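Local coordinates for protein serine protease pet (PDB 4OM9) that acts as a secreted serine protease and autotransporter enterotoxin of enteroaggregative Escherichia coli, probably cleaving the cytoskeletal protein alpha-fodrin of host cells, at residues His485-Asp488 against Asn493-Leu496; Ala512-Gln517 against Asp584-Glu589; Ser461-Asn466 against Gly475-Asn480. All coordinates share one frame; numbering follows the deposited sequence.

Contact 1 of 3, residues His485-Asp488 against Asn493-Leu496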
# COMPACT_ATOMS: atom_id res chain seq x y z
N HIS A 485 14.55 10.79 8.51
CA HIS A 485 13.74 11.98 8.73
C HIS A 485 14.24 12.65 10.03
O HIS A 485 13.63 12.48 11.07
CB HIS A 485 12.25 11.59 8.79
CG HIS A 485 11.30 12.72 9.00
ND1 HIS A 485 11.38 13.91 8.31
CD2 HIS A 485 10.22 12.84 9.81
CE1 HIS A 485 10.40 14.71 8.68
NE2 HIS A 485 9.68 14.08 9.60
N HIS A 486 15.37 13.36 9.95
CA HIS A 486 16.02 13.99 11.11
C HIS A 486 15.85 15.51 11.16
O HIS A 486 16.08 16.21 10.16
CB HIS A 486 17.52 13.70 11.11
CG HIS A 486 17.87 12.25 11.17
ND1 HIS A 486 19.17 11.80 11.14
CD2 HIS A 486 17.08 11.15 11.29
CE1 HIS A 486 19.18 10.48 11.23
NE2 HIS A 486 17.93 10.06 11.32
N LEU A 487 15.47 16.02 12.31
CA LEU A 487 15.46 17.46 12.51
C LEU A 487 16.28 17.80 13.75
O LEU A 487 16.45 16.96 14.63
CB LEU A 487 14.04 18.00 12.62
CG LEU A 487 13.40 18.18 11.24
CD1 LEU A 487 11.96 18.58 11.35
CD2 LEU A 487 14.16 19.25 10.49
N ASP A 488 16.82 19.02 13.79
CA ASP A 488 17.75 19.44 14.84
C ASP A 488 17.06 19.67 16.17
O ASP A 488 17.67 19.54 17.23
CB ASP A 488 18.48 20.72 14.42
CG ASP A 488 19.66 20.44 13.51
OD1 ASP A 488 20.05 19.26 13.40
OD2 ASP A 488 20.20 21.40 12.92
N ASN A 493 5.06 18.73 14.55
CA ASN A 493 4.21 18.97 13.40
C ASN A 493 4.90 18.63 12.09
O ASN A 493 4.28 18.61 11.02
CB ASN A 493 3.73 20.42 13.40
CG ASN A 493 2.81 20.72 14.58
OD1 ASN A 493 2.33 19.81 15.25
ND2 ASN A 493 2.57 22.00 14.84
N ALA A 494 6.19 18.31 12.17
CA ALA A 494 6.96 17.96 10.99
C ALA A 494 6.69 16.52 10.54
O ALA A 494 7.61 15.69 10.46
CB ALA A 494 8.45 18.16 11.26
N ARG A 495 5.43 16.23 10.23
CA ARG A 495 5.03 14.86 9.93
C ARG A 495 5.37 14.47 8.51
O ARG A 495 4.88 15.08 7.56
CB ARG A 495 3.52 14.68 10.15
CG ARG A 495 3.13 14.57 11.62
CD ARG A 495 1.63 14.44 11.81
NE ARG A 495 1.10 15.55 12.59
CZ ARG A 495 0.96 15.53 13.91
NH1 ARG A 495 1.31 14.45 14.62
NH2 ARG A 495 0.47 16.60 14.53
N LEU A 496 6.23 13.46 8.39
CA LEU A 496 6.50 12.80 7.12
C LEU A 496 5.57 11.60 6.99
O LEU A 496 5.62 10.67 7.81
CB LEU A 496 7.96 12.35 7.04
CG LEU A 496 8.26 11.49 5.81
CD1 LEU A 496 7.91 12.24 4.53
CD2 LEU A 496 9.71 11.01 5.79
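His485 and Ala494 are joined by the one hydrogen bond between 485-488 and 493-496, and they illustrate how a buried imidazole can tie down a bend in a beta-helix. The polar part comes first: His485 NE2 donates to the backbone oxygen Ala494 O at 2.8 Å, with an N-H...O angle of 156°. The acceptor sits in the plane of the ring, and the donor approaches it nearly along the C=O axis. Ala494 is the centre of an inverse gamma turn, whose own Arg495 N to Asn493 O bond is weak, so the histidine gives this tight bend a second polar hold. The other ring nitrogen, His485 ND1, is hydrogen-bonded to Val465 O, and the imidazole thus bridges two main-chain carbonyls. Its reach comes from CG standing opposite the backbone N (chi1 -180°), which carries the ring across to 493-496.

A CH-pi contact adds to this. Leu496 CB lies over the middle of one ring face, 3.6 Å from the centroid and only 12° off the normal, while Leu496 CD2 reaches back to His485 CG at 4.0 Å. The two side chains slide past each other in opposite directions.

The apolar part is small: Leu487 CD1 meets Ala494 CB at 3.5 Å.

Both segments belong to the beta-helical stalk of the passenger domain, where strand 481-486 ends and the chain turns toward strand 496-498. With a carbonyl oxygen at each nitrogen, the imidazole probably carries hydrogens on both, consistent with a protonated ring; two bonds at the edge and a methylene over the face would together fix its rotation.

Contact 2 of 3, residues Ala512-Gln517 against Asp584-Glu589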
# COMPACT_ATOMS: atom_id res chain seq x y z
N ALA A 512 11.10 14.38 14.72
CA ALA A 512 9.98 14.71 13.82
C ALA A 512 9.17 13.47 13.46
O ALA A 512 9.74 12.42 13.22
CB ALA A 512 10.50 15.39 12.54
N PRO A 513 7.83 13.58 13.40
CA PRO A 513 7.02 12.36 13.29
C PRO A 513 7.05 11.66 11.92
O PRO A 513 7.19 12.29 10.87
CB PRO A 513 5.59 12.85 13.59
CG PRO A 513 5.75 14.25 14.14
CD PRO A 513 7.00 14.78 13.51
N LEU A 514 6.92 10.34 11.96
CA LEU A 514 6.75 9.52 10.79
C LEU A 514 5.37 8.85 10.84
O LEU A 514 4.91 8.40 11.90
CB LEU A 514 7.84 8.46 10.68
CG LEU A 514 7.82 7.74 9.33
CD1 LEU A 514 8.51 8.60 8.27
CD2 LEU A 514 8.47 6.38 9.42
N VAL A 515 4.74 8.79 9.67
CA VAL A 515 3.46 8.13 9.48
C VAL A 515 3.53 7.22 8.28
O VAL A 515 3.93 7.63 7.19
CB VAL A 515 2.33 9.14 9.26
CG1 VAL A 515 1.06 8.42 8.86
CG2 VAL A 515 2.12 9.96 10.52
N MET A 516 3.20 5.95 8.51
CA MET A 516 3.05 4.99 7.44
C MET A 516 1.57 4.64 7.33
O MET A 516 0.91 4.31 8.33
CB MET A 516 3.88 3.73 7.69
CG MET A 516 5.38 3.95 7.85
SD MET A 516 6.13 2.42 8.45
CE MET A 516 7.84 2.91 8.61
N GLN A 517 1.05 4.71 6.10
CA GLN A 517 -0.36 4.44 5.84
C GLN A 517 -0.57 4.01 4.41
O GLN A 517 0.31 4.23 3.56
CB GLN A 517 -1.22 5.68 6.12
CG GLN A 517 -0.94 6.83 5.15
CD GLN A 517 -2.06 7.86 5.11
OE1 GLN A 517 -2.36 8.53 6.11
NE2 GLN A 517 -2.67 8.03 3.92
N ASP A 584 15.01 -3.52 7.76
CA ASP A 584 15.70 -4.28 8.78
C ASP A 584 15.45 -3.64 10.13
O ASP A 584 15.09 -4.31 11.09
CB ASP A 584 17.19 -4.39 8.49
CG ASP A 584 17.46 -5.21 7.26
OD1 ASP A 584 16.69 -6.17 7.05
OD2 ASP A 584 18.42 -4.90 6.51
N ASN A 585 15.61 -2.32 10.17
CA ASN A 585 15.45 -1.59 11.41
C ASN A 585 14.88 -0.19 11.23
O ASN A 585 15.28 0.55 10.35
CB ASN A 585 16.79 -1.50 12.14
CG ASN A 585 17.33 -2.86 12.55
OD1 ASN A 585 16.90 -3.43 13.56
ND2 ASN A 585 18.26 -3.39 11.77
N LEU A 586 13.93 0.15 12.08
CA LEU A 586 13.52 1.53 12.27
C LEU A 586 14.03 2.02 13.64
O LEU A 586 13.73 1.40 14.67
CB LEU A 586 12.00 1.67 12.20
CG LEU A 586 11.51 3.10 12.02
CD1 LEU A 586 10.20 3.12 11.26
CD2 LEU A 586 11.36 3.81 13.32
N ASN A 587 14.76 3.12 13.63
CA ASN A 587 15.09 3.81 14.87
C ASN A 587 14.32 5.13 15.01
O ASN A 587 14.30 5.95 14.09
CB ASN A 587 16.59 4.07 14.95
CG ASN A 587 17.00 4.80 16.23
OD1 ASN A 587 16.93 4.25 17.34
ND2 ASN A 587 17.42 6.06 16.08
N ILE A 588 13.67 5.34 16.16
CA ILE A 588 13.00 6.61 16.47
C ILE A 588 13.56 7.22 17.73
O ILE A 588 13.70 6.54 18.74
CB ILE A 588 11.48 6.46 16.76
CG1 ILE A 588 11.04 5.00 16.78
CG2 ILE A 588 10.62 7.39 15.89
CD1 ILE A 588 9.54 4.87 16.93
N GLU A 589 13.82 8.52 17.69
CA GLU A 589 14.21 9.24 18.89
C GLU A 589 13.31 10.45 19.09
O GLU A 589 13.08 11.22 18.16
CB GLU A 589 15.69 9.63 18.82
CG GLU A 589 16.57 8.42 18.58
CD GLU A 589 18.05 8.66 18.77
OE1 GLU A 589 18.51 9.83 18.77
OE2 GLU A 589 18.76 7.65 18.92
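Met516 and Leu586 reach toward each other tip to tip across the interior of the beta-helix, from strands that share no hydrogen bond. The methionine is the side chain to follow. Its CB points toward 584-589, but CB and CG stay too far back to touch that segment. CG lies beside the backbone N (chi1 -58°), and beyond it the chain runs fully extended, with chi3 at -179°. SD is still about 5.0 Å from Leu586 CD1, and the terminal methyl closes the distance: Met516 CE lies 3.6 Å from Leu586 CD1. The same CE also packs within its own segment, 3.6 Å from Leu514 CD2.

Leu514 completes the cluster, its CD2 reaching Leu586 CD1 at 4.1 Å as the two leucines cross obliquely. One methyl of Leu586 therefore receives both partners. Ile507 and Val601 pack on Met516 as well, so strands 506-510 and 599-608 also help line the core here.

Such a meeting of inward side chains from different faces is how a parallel beta-helix is filled. Methyl groups alone make the contact, so it probably depends on hydrophobic burial and shape rather than on directed bonds.

Contact 3 of 3, residues Ser461-Asn466 against Gly475-Asn480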
# COMPACT_ATOMS: atom_id res chain seq x y z
N SER A 461 22.93 4.34 -0.22
CA SER A 461 22.53 5.72 -0.40
C SER A 461 21.65 6.17 0.75
O SER A 461 20.64 5.54 1.06
CB SER A 461 21.76 5.90 -1.72
OG SER A 461 22.62 5.92 -2.86
N VAL A 462 22.02 7.28 1.37
CA VAL A 462 21.16 7.84 2.41
C VAL A 462 20.21 8.82 1.77
O VAL A 462 20.63 9.80 1.16
CB VAL A 462 21.94 8.56 3.51
CG1 VAL A 462 20.97 9.13 4.54
CG2 VAL A 462 22.93 7.63 4.17
N LEU A 463 18.92 8.53 1.89
CA LEU A 463 17.89 9.44 1.43
C LEU A 463 17.31 10.22 2.62
O LEU A 463 16.68 9.64 3.50
CB LEU A 463 16.80 8.68 0.69
CG LEU A 463 15.49 9.40 0.43
CD1 LEU A 463 15.72 10.58 -0.50
CD2 LEU A 463 14.47 8.45 -0.16
N SER A 464 17.56 11.52 2.66
CA SER A 464 17.08 12.35 3.75
C SER A 464 15.86 13.17 3.32
O SER A 464 15.87 13.84 2.27
CB SER A 464 18.21 13.28 4.25
OG SER A 464 19.37 12.55 4.63
N VAL A 465 14.80 13.12 4.11
CA VAL A 465 13.63 13.94 3.85
C VAL A 465 13.32 14.69 5.11
O VAL A 465 12.93 14.10 6.11
CB VAL A 465 12.40 13.11 3.46
CG1 VAL A 465 11.24 14.04 3.12
CG2 VAL A 465 12.73 12.17 2.33
N ASN A 466 13.52 16.00 5.09
CA ASN A 466 13.44 16.77 6.33
C ASN A 466 12.44 17.91 6.27
O ASN A 466 12.70 19.00 6.73
CB ASN A 466 14.83 17.29 6.73
CG ASN A 466 15.47 18.11 5.66
OD1 ASN A 466 14.85 18.37 4.62
ND2 ASN A 466 16.72 18.54 5.90
N GLY A 475 5.32 8.51 -3.58
CA GLY A 475 6.14 7.58 -4.36
C GLY A 475 6.71 6.42 -3.55
O GLY A 475 6.35 6.23 -2.38
N ASN A 476 7.61 5.65 -4.15
CA ASN A 476 8.19 4.51 -3.45
C ASN A 476 9.68 4.65 -3.13
O ASN A 476 10.35 5.60 -3.53
CB ASN A 476 7.97 3.23 -4.24
CG ASN A 476 6.58 3.12 -4.81
OD1 ASN A 476 5.61 3.01 -4.06
ND2 ASN A 476 6.47 3.15 -6.14
N VAL A 477 10.18 3.68 -2.36
CA VAL A 477 11.59 3.49 -2.10
C VAL A 477 11.92 2.01 -2.20
O VAL A 477 11.23 1.16 -1.60
CB VAL A 477 12.00 4.00 -0.68
CG1 VAL A 477 13.47 3.67 -0.40
CG2 VAL A 477 11.75 5.48 -0.53
N ASP A 478 12.97 1.67 -2.93
CA ASP A 478 13.51 0.33 -2.82
C ASP A 478 14.99 0.38 -3.17
O ASP A 478 15.57 1.45 -3.29
CB ASP A 478 12.73 -0.66 -3.70
CG ASP A 478 12.94 -0.44 -5.19
OD1 ASP A 478 13.79 0.37 -5.61
OD2 ASP A 478 12.25 -1.12 -5.97
N GLY A 479 15.61 -0.79 -3.30
CA GLY A 479 17.04 -0.86 -3.51
C GLY A 479 17.86 -0.57 -2.26
O GLY A 479 17.35 -0.63 -1.13
N ASN A 480 19.13 -0.24 -2.48
CA ASN A 480 20.11 -0.11 -1.42
C ASN A 480 20.10 1.27 -0.78
O ASN A 480 21.04 2.05 -0.93
CB ASN A 480 21.51 -0.43 -1.97
CG ASN A 480 22.56 -0.52 -0.88
OD1 ASN A 480 22.25 -0.73 0.29
ND2 ASN A 480 23.83 -0.36 -1.27
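Val477 meets Leu463 and Asn480 meets Ser461, the first pair through side chains and the second through backbone. Along 475-480, Asn476 comes before both and faces elsewhere: its amide is held by Asp501 N through OD1, and by Ser448 O and Thr451 OG1 through ND2, which anchors the short strand 476-477 to neighbouring coils.

Val477 then turns its CB toward the other segment. With CG1 anti to the backbone N (chi1 175°), the second branch is the one that makes contact: Val477 CG2 lies 4.0 Å from Leu463 CD2, the two side chains meeting at a slant. Leu463 also packs on Val481, Leu483 and Phe440, so this methyl pair belongs to the apolar interior of the beta-helix.

Past Asp478 the chain bends at Gly479, whose phi of 74° is one that glycine readily adopts, and this brings Asn480 alongside Ser461. Here Ser461 N donates to Asn480 O at 3.1 Å along an almost straight line, 176° at the hydrogen, arriving in the carbonyl plane. The same oxygen also accepts from Asn454 ND2, while the Asn480 amide links Asn505 and Asn456.

The contact thus pairs a single methyl-methyl touch with a near-linear backbone bond. That bond stands at the start of the parallel pairing of 461-465 with 481-486, and two donors on Asn480 O should hold the carbonyl firmly just before strand 481-486 begins.

Overall arrangement
All three contacts are buried and lie in the beta-helical part of the passenger. Contact 1 stays within one coil, while contact 2 and the backbone bond of contact 3 join neighbouring coils. Contact 2 is pure core, made of methyl groups alone, whereas contacts 1 and 3 combine apolar packing with hydrogen bonds where the chain turns. In contact 3 that bond is backbone to backbone; in contact 1 a side chain provides it. The second nitrogen of His485 joins contact 1 to contact 3, their strands 481-486 and 461-465 being neighbours. Contacts 1 and 2 meet through the backbone, Leu496 with Pro513 and Val515. Contacts 2 and 3 do not touch, their nearest atoms about 7 Å apart.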